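Endoribonuclease ToxN (Bacillus thuringiensis, PDB 4ATO) cleaves RNA within A-rich sequences as the toxin of a type III toxin-antitoxin system and is held in check by the ToxI RNA pseudoknot. Local coordinates at residues H49-F63 against R78-E92. Residues are numbered along the deposited sequence; the frame is centred on the assembly and turned at random.
Sequences HDYFVPLTSRNDKNF and RIGVLLVNNMIPVPE. With nucleotides of chain B; nucleotides of chain C.
Strands 51-56 and 78-89, antiparallel neighbours in the central sheet of the ToxN fold, pair in two short runs centred on the hydrogen-bonded pairs Phe52-Ile88 and Thr56-Val81, each closed by two backbone bonds. Between them strand 78-89 breaks into a 3-10 turn at Val84-Asn85, bridged by Pro54: Pro54 O accepts a hydrogen bond from Leu83 N at 2.9 Å, while its ring carbon CG rests on Asn86 CB at 3.6 Å. At the far end Pro89 lies alongside the Tyr51 ring, CB over one face 4.1 Å from the centroid in a CH-pi contact, and Met87 SD approaches obliquely as a Met-aromatic neighbour; Tyr51 OH bonds Glu163. Phe52 sets its ring carbon CD2 against Val90 CB at 3.6 Å, the two side chains running nearly perpendicular.

ToxN belongs to the SH3 clan, and this strand pair and its loops also form part of the RNA-binding surface. Val81 CG1, anti to its own N (chi1 -179°), stands over the centre of the Phe63 ring, 3° off the normal, and Leu83 CD2 meets Phe63 CE1 at 3.6 Å; O4 of U4 of chain C comes to the edge of this ring. Beyond the turn, the Asn86 amide reads the adenine of A3 of chain C with two bonds, OD1 accepting N6 at 2.8 Å and ND2 donating to N1. Asn59 OD1 takes a weak bond from Gly80 N, beside the adenine of A33 of chain B, whose N6 donates almost straight to Arg78 O (173°). Water 3 links Asn59 O to Arg78 NH1, which also salt-bridges an RNA phosphate.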
loop_
_atom_site.group_PDB
_atom_site.type_symbol
_atom_site.label_atom_id
_atom_site.label_comp_id
_atom_site.label_asym_id
_atom_site.label_seq_id
_atom_site.Cartn_x
_atom_site.Cartn_y
_atom_site.Cartn_z
ATOM N N HIS A 49 4.129 -34.406 11.640
ATOM C CA HIS A 49 3.347 -34.909 10.497
ATOM C C HIS A 49 3.253 -33.911 9.342
ATOM O O HIS A 49 3.095 -32.704 9.552
ATOM C CB HIS A 49 1.940 -35.314 10.941
ATOM C CG HIS A 49 1.926 -36.277 12.089
ATOM N ND1 HIS A 49 1.963 -37.645 11.915
ATOM C CD2 HIS A 49 1.894 -36.069 13.428
ATOM C CE1 HIS A 49 1.951 -38.238 13.096
ATOM N NE2 HIS A 49 1.911 -37.304 14.029
ATOM N N ASP A 50 3.361 -34.422 8.121
ATOM C CA ASP A 50 3.068 -33.625 6.932
ATOM C C ASP A 50 1.558 -33.591 6.726
ATOM O O ASP A 50 0.934 -34.633 6.516
ATOM C CB ASP A 50 3.734 -34.237 5.697
ATOM C CG ASP A 50 5.252 -34.223 5.776
ATOM O OD1 ASP A 50 5.830 -33.190 6.177
ATOM O OD2 ASP A 50 5.869 -35.251 5.430
ATOM N N TYR A 51 0.967 -32.402 6.796
ATOM C CA TYR A 51 -0.475 -32.258 6.594
ATOM C C TYR A 51 -0.829 -31.746 5.209
ATOM O O TYR A 51 -0.075 -30.994 4.597
ATOM C CB TYR A 51 -1.095 -31.336 7.643
ATOM C CG TYR A 51 -1.628 -32.060 8.853
ATOM C CD1 TYR A 51 -0.789 -32.384 9.912
ATOM C CD2 TYR A 51 -2.975 -32.406 8.946
ATOM C CE1 TYR A 51 -1.272 -33.046 11.041
ATOM C CE2 TYR A 51 -3.471 -33.068 10.066
ATOM C CZ TYR A 51 -2.607 -33.390 11.113
ATOM O OH TYR A 51 -3.078 -34.039 12.235
ATOM N N PHE A 52 -1.998 -32.153 4.738
ATOM C CA PHE A 52 -2.442 -31.836 3.393
ATOM C C PHE A 52 -3.903 -31.430 3.420
ATOM O O PHE A 52 -4.725 -32.105 4.038
ATOM C CB PHE A 52 -2.195 -33.034 2.472
ATOM C CG PHE A 52 -0.736 -33.346 2.295
ATOM C CD1 PHE A 52 0.016 -32.685 1.334
ATOM C CD2 PHE A 52 -0.101 -34.272 3.117
ATOM C CE1 PHE A 52 1.367 -32.959 1.177
ATOM C CE2 PHE A 52 1.255 -34.554 2.963
ATOM C CZ PHE A 52 1.986 -33.901 1.994
ATOM N N VAL A 53 -4.203 -30.305 2.769
ATOM C CA VAL A 53 -5.531 -29.707 2.796
ATOM C C VAL A 53 -6.236 -29.940 1.466
ATOM O O VAL A 53 -5.781 -29.476 0.421
ATOM C CB VAL A 53 -5.476 -28.180 3.070
ATOM C CG1 VAL A 53 -6.880 -27.630 3.229
ATOM C CG2 VAL A 53 -4.617 -27.863 4.302
ATOM N N PRO A 54 -7.361 -30.652 1.504
ATOM C CA PRO A 54 -8.079 -31.042 0.286
ATOM C C PRO A 54 -8.779 -29.873 -0.412
ATOM O O PRO A 54 -9.286 -28.971 0.242
ATOM C CB PRO A 54 -9.124 -32.042 0.804
ATOM C CG PRO A 54 -9.346 -31.628 2.255
ATOM C CD PRO A 54 -7.995 -31.178 2.730
ATOM N N LEU A 55 -8.796 -29.914 -1.739
ATOM C CA LEU A 55 -9.580 -28.989 -2.545
ATOM C C LEU A 55 -10.933 -29.587 -2.881
ATOM O O LEU A 55 -11.060 -30.800 -3.032
ATOM C CB LEU A 55 -8.849 -28.690 -3.854
ATOM C CG LEU A 55 -7.756 -27.642 -3.725
ATOM C CD1 LEU A 55 -6.880 -27.594 -4.967
ATOM C CD2 LEU A 55 -8.431 -26.300 -3.457
ATOM N N THR A 56 -11.939 -28.732 -3.010
ATOM C CA THR A 56 -13.220 -29.159 -3.561
ATOM C C THR A 56 -13.662 -28.165 -4.622
ATOM O O THR A 56 -13.255 -27.009 -4.585
ATOM C CB THR A 56 -14.301 -29.303 -2.475
ATOM O OG1 THR A 56 -15.538 -29.729 -3.069
ATOM C CG2 THR A 56 -14.507 -27.995 -1.737
ATOM N N SER A 57 -14.471 -28.624 -5.575
ATOM C CA SER A 57 -15.078 -27.739 -6.571
ATOM C C SER A 57 -16.510 -27.340 -6.207
ATOM O O SER A 57 -17.171 -26.636 -6.974
ATOM C CB SER A 57 -15.091 -28.404 -7.952
ATOM O OG SER A 57 -16.033 -29.460 -7.978
ATOM N N ARG A 58 -17.002 -27.788 -5.054
ATOM C CA ARG A 58 -18.348 -27.392 -4.623
ATOM C C ARG A 58 -18.341 -25.941 -4.124
ATOM O O ARG A 58 -18.542 -25.671 -2.941
ATOM C CB ARG A 58 -18.895 -28.346 -3.548
ATOM C CG ARG A 58 -18.940 -29.844 -3.939
ATOM C CD ARG A 58 -19.894 -30.136 -5.113
ATOM N NE ARG A 58 -19.266 -29.849 -6.400
ATOM C CZ ARG A 58 -19.921 -29.483 -7.501
ATOM N NH1 ARG A 58 -21.245 -29.368 -7.483
ATOM N NH2 ARG A 58 -19.247 -29.225 -8.622
ATOM N N ASN A 59 -18.119 -25.016 -5.049
ATOM C CA ASN A 59 -17.862 -23.613 -4.740
ATOM C C ASN A 59 -19.006 -22.815 -4.111
ATOM O O ASN A 59 -18.769 -21.746 -3.543
ATOM C CB ASN A 59 -17.388 -22.888 -6.002
ATOM C CG ASN A 59 -16.054 -23.406 -6.502
ATOM O OD1 ASN A 59 -15.177 -23.745 -5.714
ATOM N ND2 ASN A 59 -15.895 -23.461 -7.820
ATOM N N ASP A 60 -20.233 -23.315 -4.217
ATOM C CA ASP A 60 -21.412 -22.574 -3.754
ATOM C C ASP A 60 -22.004 -23.064 -2.432
ATOM O O ASP A 60 -23.043 -22.572 -1.996
ATOM C CB ASP A 60 -22.511 -22.596 -4.819
ATOM C CG ASP A 60 -22.043 -22.049 -6.145
ATOM O OD1 ASP A 60 -21.388 -20.986 -6.154
ATOM O OD2 ASP A 60 -22.327 -22.685 -7.179
ATOM N N LYS A 61 -21.365 -24.028 -1.788
ATOM C CA LYS A 61 -21.877 -24.498 -0.500
ATOM C C LYS A 61 -21.783 -23.408 0.563
ATOM O O LYS A 61 -21.070 -22.409 0.393
ATOM C CB LYS A 61 -21.102 -25.729 -0.026
ATOM C CG LYS A 61 -21.123 -26.875 -1.012
ATOM C CD LYS A 61 -21.111 -28.223 -0.289
ATOM C CE LYS A 61 -19.893 -28.383 0.620
ATOM N NZ LYS A 61 -19.971 -29.633 1.468
ATOM N N ASN A 62 -22.499 -23.606 1.664
ATOM C CA ASN A 62 -22.342 -22.757 2.838
ATOM C C ASN A 62 -21.067 -23.131 3.592
ATOM O O ASN A 62 -21.060 -24.098 4.356
ATOM C CB ASN A 62 -23.549 -22.920 3.762
ATOM C CG ASN A 62 -23.334 -22.286 5.133
ATOM O OD1 ASN A 62 -22.539 -21.348 5.296
ATOM N ND2 ASN A 62 -24.041 -22.803 6.129
ATOM N N PHE A 63 -19.987 -22.386 3.377
ATOM C CA PHE A 63 -18.755 -22.643 4.136
ATOM C C PHE A 63 -18.572 -21.621 5.251
ATOM O O PHE A 63 -18.798 -20.433 5.048
ATOM C CB PHE A 63 -17.521 -22.591 3.236
ATOM C CG PHE A 63 -17.510 -23.616 2.137
ATOM C CD1 PHE A 63 -17.140 -24.927 2.392
ATOM C CD2 PHE A 63 -17.845 -23.261 0.839
ATOM C CE1 PHE A 63 -17.119 -25.857 1.378
ATOM C CE2 PHE A 63 -17.829 -24.200 -0.183
ATOM C CZ PHE A 63 -17.463 -25.490 0.086
ATOM N N ARG A 78 -15.168 -18.384 -9.100
ATOM C CA ARG A 78 -14.793 -19.290 -8.036
ATOM C C ARG A 78 -14.050 -20.475 -8.638
ATOM O O ARG A 78 -14.524 -21.108 -9.580
ATOM C CB ARG A 78 -16.040 -19.732 -7.270
ATOM C CG ARG A 78 -16.805 -18.529 -6.706
ATOM C CD ARG A 78 -18.187 -18.893 -6.170
ATOM N NE ARG A 78 -18.931 -17.697 -5.773
ATOM C CZ ARG A 78 -18.845 -17.138 -4.568
ATOM N NH1 ARG A 78 -18.056 -17.672 -3.645
ATOM N NH2 ARG A 78 -19.547 -16.051 -4.282
ATOM N N ILE A 79 -12.867 -20.757 -8.108
ATOM C CA ILE A 79 -12.062 -21.848 -8.629
ATOM C C ILE A 79 -11.590 -22.766 -7.507
ATOM O O ILE A 79 -10.410 -23.088 -7.421
ATOM C CB ILE A 79 -10.839 -21.334 -9.433
ATOM C CG1 ILE A 79 -10.077 -20.265 -8.643
ATOM C CG2 ILE A 79 -11.258 -20.759 -10.774
ATOM C CD1 ILE A 79 -8.714 -19.937 -9.238
ATOM N N GLY A 80 -12.508 -23.197 -6.652
ATOM C CA GLY A 80 -12.154 -24.157 -5.617
ATOM C C GLY A 80 -12.242 -23.594 -4.212
ATOM O O GLY A 80 -12.243 -22.372 -3.996
ATOM N N VAL A 81 -12.340 -24.491 -3.243
ATOM C CA VAL A 81 -12.365 -24.103 -1.840
ATOM C C VAL A 81 -11.467 -25.083 -1.107
ATOM O O VAL A 81 -11.593 -26.301 -1.289
ATOM C CB VAL A 81 -13.809 -24.179 -1.252
ATOM C CG1 VAL A 81 -13.816 -23.757 0.206
ATOM C CG2 VAL A 81 -14.765 -23.297 -2.046
ATOM N N LEU A 82 -10.537 -24.574 -0.309
ATOM C CA LEU A 82 -9.710 -25.475 0.487
ATOM C C LEU A 82 -10.469 -25.784 1.754
ATOM O O LEU A 82 -10.881 -24.860 2.462
ATOM C CB LEU A 82 -8.382 -24.840 0.865
ATOM C CG LEU A 82 -7.241 -24.882 -0.147
ATOM C CD1 LEU A 82 -6.150 -23.909 0.294
ATOM C CD2 LEU A 82 -6.699 -26.293 -0.246
ATOM N N LEU A 83 -10.643 -27.074 2.042
ATOM C CA LEU A 83 -11.343 -27.510 3.251
ATOM C C LEU A 83 -10.378 -27.752 4.419
ATOM O O LEU A 83 -9.911 -28.881 4.633
ATOM C CB LEU A 83 -12.119 -28.793 2.963
ATOM C CG LEU A 83 -13.036 -28.702 1.741
ATOM C CD1 LEU A 83 -13.731 -30.059 1.468
ATOM C CD2 LEU A 83 -14.061 -27.583 1.913
ATOM N N VAL A 84 -10.069 -26.714 5.185
ATOM C CA VAL A 84 -9.129 -26.938 6.279
ATOM C C VAL A 84 -9.717 -27.878 7.337
ATOM O O VAL A 84 -8.966 -28.603 7.994
ATOM C CB VAL A 84 -8.486 -25.632 6.850
ATOM C CG1 VAL A 84 -9.077 -24.397 6.203
ATOM C CG2 VAL A 84 -8.561 -25.574 8.371
ATOM N N ASN A 85 -11.046 -27.937 7.436
ATOM C CA ASN A 85 -11.705 -28.905 8.327
ATOM C C ASN A 85 -11.427 -30.367 7.966
ATOM O O ASN A 85 -11.514 -31.244 8.823
ATOM C CB ASN A 85 -13.220 -28.685 8.379
ATOM C CG ASN A 85 -13.873 -28.698 6.991
ATOM O OD1 ASN A 85 -13.354 -28.102 6.047
ATOM N ND2 ASN A 85 -15.009 -29.376 6.873
ATOM N N ASN A 86 -11.113 -30.634 6.697
ATOM C CA ASN A 86 -10.800 -32.002 6.277
ATOM C C ASN A 86 -9.309 -32.264 6.019
ATOM O O ASN A 86 -8.968 -33.206 5.315
ATOM C CB ASN A 86 -11.586 -32.375 5.015
ATOM C CG ASN A 86 -13.098 -32.291 5.209
ATOM O OD1 ASN A 86 -13.826 -31.927 4.294
ATOM N ND2 ASN A 86 -13.567 -32.637 6.398
ATOM N N MET A 87 -8.423 -31.437 6.566
ATOM C CA MET A 87 -6.993 -31.680 6.380
ATOM C C MET A 87 -6.562 -32.990 7.044
ATOM O O MET A 87 -7.137 -33.411 8.048
ATOM C CB MET A 87 -6.146 -30.498 6.870
ATOM C CG MET A 87 -6.081 -30.337 8.363
ATOM S SD MET A 87 -5.077 -28.913 8.792
ATOM C CE MET A 87 -5.807 -28.437 10.359
ATOM N N ILE A 88 -5.572 -33.647 6.451
ATOM C CA ILE A 88 -5.147 -34.968 6.901
ATOM C C ILE A 88 -3.626 -35.093 6.928
ATOM O O ILE A 88 -2.928 -34.441 6.146
ATOM C CB ILE A 88 -5.710 -36.103 6.003
ATOM C CG1 ILE A 88 -5.294 -35.899 4.545
ATOM C CG2 ILE A 88 -7.215 -36.181 6.105
ATOM C CD1 ILE A 88 -5.631 -37.081 3.660
ATOM N N PRO A 89 -3.109 -35.922 7.849
ATOM C CA PRO A 89 -1.678 -36.223 7.890
ATOM C C PRO A 89 -1.407 -37.365 6.928
ATOM O O PRO A 89 -2.194 -38.308 6.900
ATOM C CB PRO A 89 -1.471 -36.689 9.330
ATOM C CG PRO A 89 -2.779 -37.335 9.694
ATOM C CD PRO A 89 -3.845 -36.569 8.959
ATOM N N VAL A 90 -0.344 -37.271 6.133
ATOM C CA VAL A 90 -0.048 -38.279 5.119
ATOM C C VAL A 90 1.459 -38.553 5.070
ATOM O O VAL A 90 2.253 -37.618 5.089
ATOM C CB VAL A 90 -0.529 -37.819 3.708
ATOM C CG1 VAL A 90 -0.265 -38.889 2.661
ATOM C CG2 VAL A 90 -2.001 -37.472 3.724
ATOM N N PRO A 91 1.855 -39.839 5.013
ATOM C CA PRO A 91 3.274 -40.189 4.860
ATOM C C PRO A 91 3.746 -39.945 3.429
ATOM O O PRO A 91 2.938 -40.021 2.501
ATOM C CB PRO A 91 3.313 -41.686 5.206
ATOM C CG PRO A 91 1.942 -42.175 4.931
ATOM C CD PRO A 91 1.008 -41.028 5.214
ATOM N N GLU A 92 5.032 -39.658 3.255
ATOM C CA GLU A 92 5.539 -39.179 1.967
ATOM C C GLU A 92 5.520 -40.219 0.850
ATOM O O GLU A 92 5.679 -39.881 -0.325
ATOM C CB GLU A 92 6.934 -38.556 2.115
ATOM C CG GLU A 92 7.953 -39.428 2.827
ATOM C CD GLU A 92 9.198 -38.654 3.245
ATOM O OE1 GLU A 92 9.146 -37.404 3.278
ATOM O OE2 GLU A 92 10.228 -39.297 3.548
ATOM P P A B 33 -14.537 -29.890 -15.914
ATOM O OP1 A B 33 -14.836 -31.105 -16.711
ATOM O OP2 A B 33 -15.608 -28.878 -15.716
ATOM O "O5'" A B 33 -13.930 -30.301 -14.518
ATOM C "C5'" A B 33 -12.593 -30.762 -14.403
ATOM C "C4'" A B 33 -12.251 -31.027 -12.966
ATOM O "O4'" A B 33 -12.040 -29.752 -12.289
ATOM C "C3'" A B 33 -13.337 -31.744 -12.190
ATOM O "O3'" A B 33 -12.737 -32.519 -11.172
ATOM C "C2'" A B 33 -14.126 -30.596 -11.556
ATOM O "O2'" A B 33 -14.800 -30.933 -10.361
ATOM C "C1'" A B 33 -13.045 -29.546 -11.308
ATOM N N9 A B 33 -13.542 -28.181 -11.454
ATOM C C8 A B 33 -14.375 -27.738 -12.459
ATOM N N7 A B 33 -14.689 -26.472 -12.361
ATOM C C5 A B 33 -14.021 -26.057 -11.217
ATOM C C6 A B 33 -13.953 -24.816 -10.567
ATOM N N6 A B 33 -14.573 -23.719 -10.999
ATOM N N1 A B 33 -13.204 -24.743 -9.443
ATOM C C2 A B 33 -12.574 -25.839 -9.013
ATOM N N3 A B 33 -12.562 -27.062 -9.533
ATOM C C4 A B 33 -13.323 -27.106 -10.637
ATOM P P U C 4 -24.547 -27.860 7.316
ATOM O OP1 U C 4 -25.721 -27.316 8.035
ATOM O OP2 U C 4 -24.536 -27.817 5.832
ATOM O "O5'" U C 4 -23.219 -27.196 7.888
ATOM C "C5'" U C 4 -23.071 -26.953 9.277
ATOM C "C4'" U C 4 -22.027 -25.903 9.545
ATOM O "O4'" U C 4 -20.742 -26.375 9.064
ATOM C "C3'" U C 4 -22.262 -24.552 8.869
ATOM O "O3'" U C 4 -21.755 -23.524 9.722
ATOM C "C2'" U C 4 -21.388 -24.655 7.611
ATOM O "O2'" U C 4 -20.986 -23.414 7.066
ATOM C "C1'" U C 4 -20.204 -25.443 8.142
ATOM N N1 U C 4 -19.451 -26.195 7.119
ATOM C C2 U C 4 -18.184 -25.738 6.837
ATOM O O2 U C 4 -17.733 -24.735 7.353
ATOM N N3 U C 4 -17.483 -26.475 5.914
ATOM C C4 U C 4 -17.914 -27.618 5.274
ATOM O O4 U C 4 -17.163 -28.175 4.472
ATOM C C5 U C 4 -19.236 -28.045 5.631
ATOM C C6 U C 4 -19.938 -27.338 6.530
ATOM P P A C 3 -24.608 -30.967 2.849
ATOM O OP1 A C 3 -26.038 -30.580 2.762
ATOM O OP2 A C 3 -23.631 -30.282 1.968
ATOM O "O5'" A C 3 -24.118 -30.908 4.364
ATOM C "C5'" A C 3 -24.835 -31.587 5.390
ATOM C "C4'" A C 3 -24.072 -31.584 6.690
ATOM O "O4'" A C 3 -22.942 -32.489 6.596
ATOM C "C3'" A C 3 -23.459 -30.249 7.096
ATOM O "O3'" A C 3 -24.389 -29.398 7.752
ATOM C "C2'" A C 3 -22.284 -30.667 7.977
ATOM O "O2'" A C 3 -22.722 -30.977 9.289
ATOM C "C1'" A C 3 -21.836 -31.965 7.306
ATOM N N9 A C 3 -20.724 -31.755 6.357
ATOM C C8 A C 3 -20.798 -31.309 5.055
ATOM N N7 A C 3 -19.637 -31.246 4.443
ATOM C C5 A C 3 -18.737 -31.690 5.397
ATOM C C6 A C 3 -17.341 -31.850 5.372
ATOM N N6 A C 3 -16.589 -31.573 4.307
ATOM N N1 A C 3 -16.738 -32.320 6.488
ATOM C C2 A C 3 -17.501 -32.588 7.562
ATOM N N3 A C 3 -18.821 -32.474 7.711
ATOM C C4 A C 3 -19.390 -32.015 6.578
HETATM O O HOH W 1 3.259 -37.426 7.625
HETATM O O HOH W 2 4.289 -36.442 3.168
HETATM O O HOH W 3 -16.531 -20.169 -3.289
#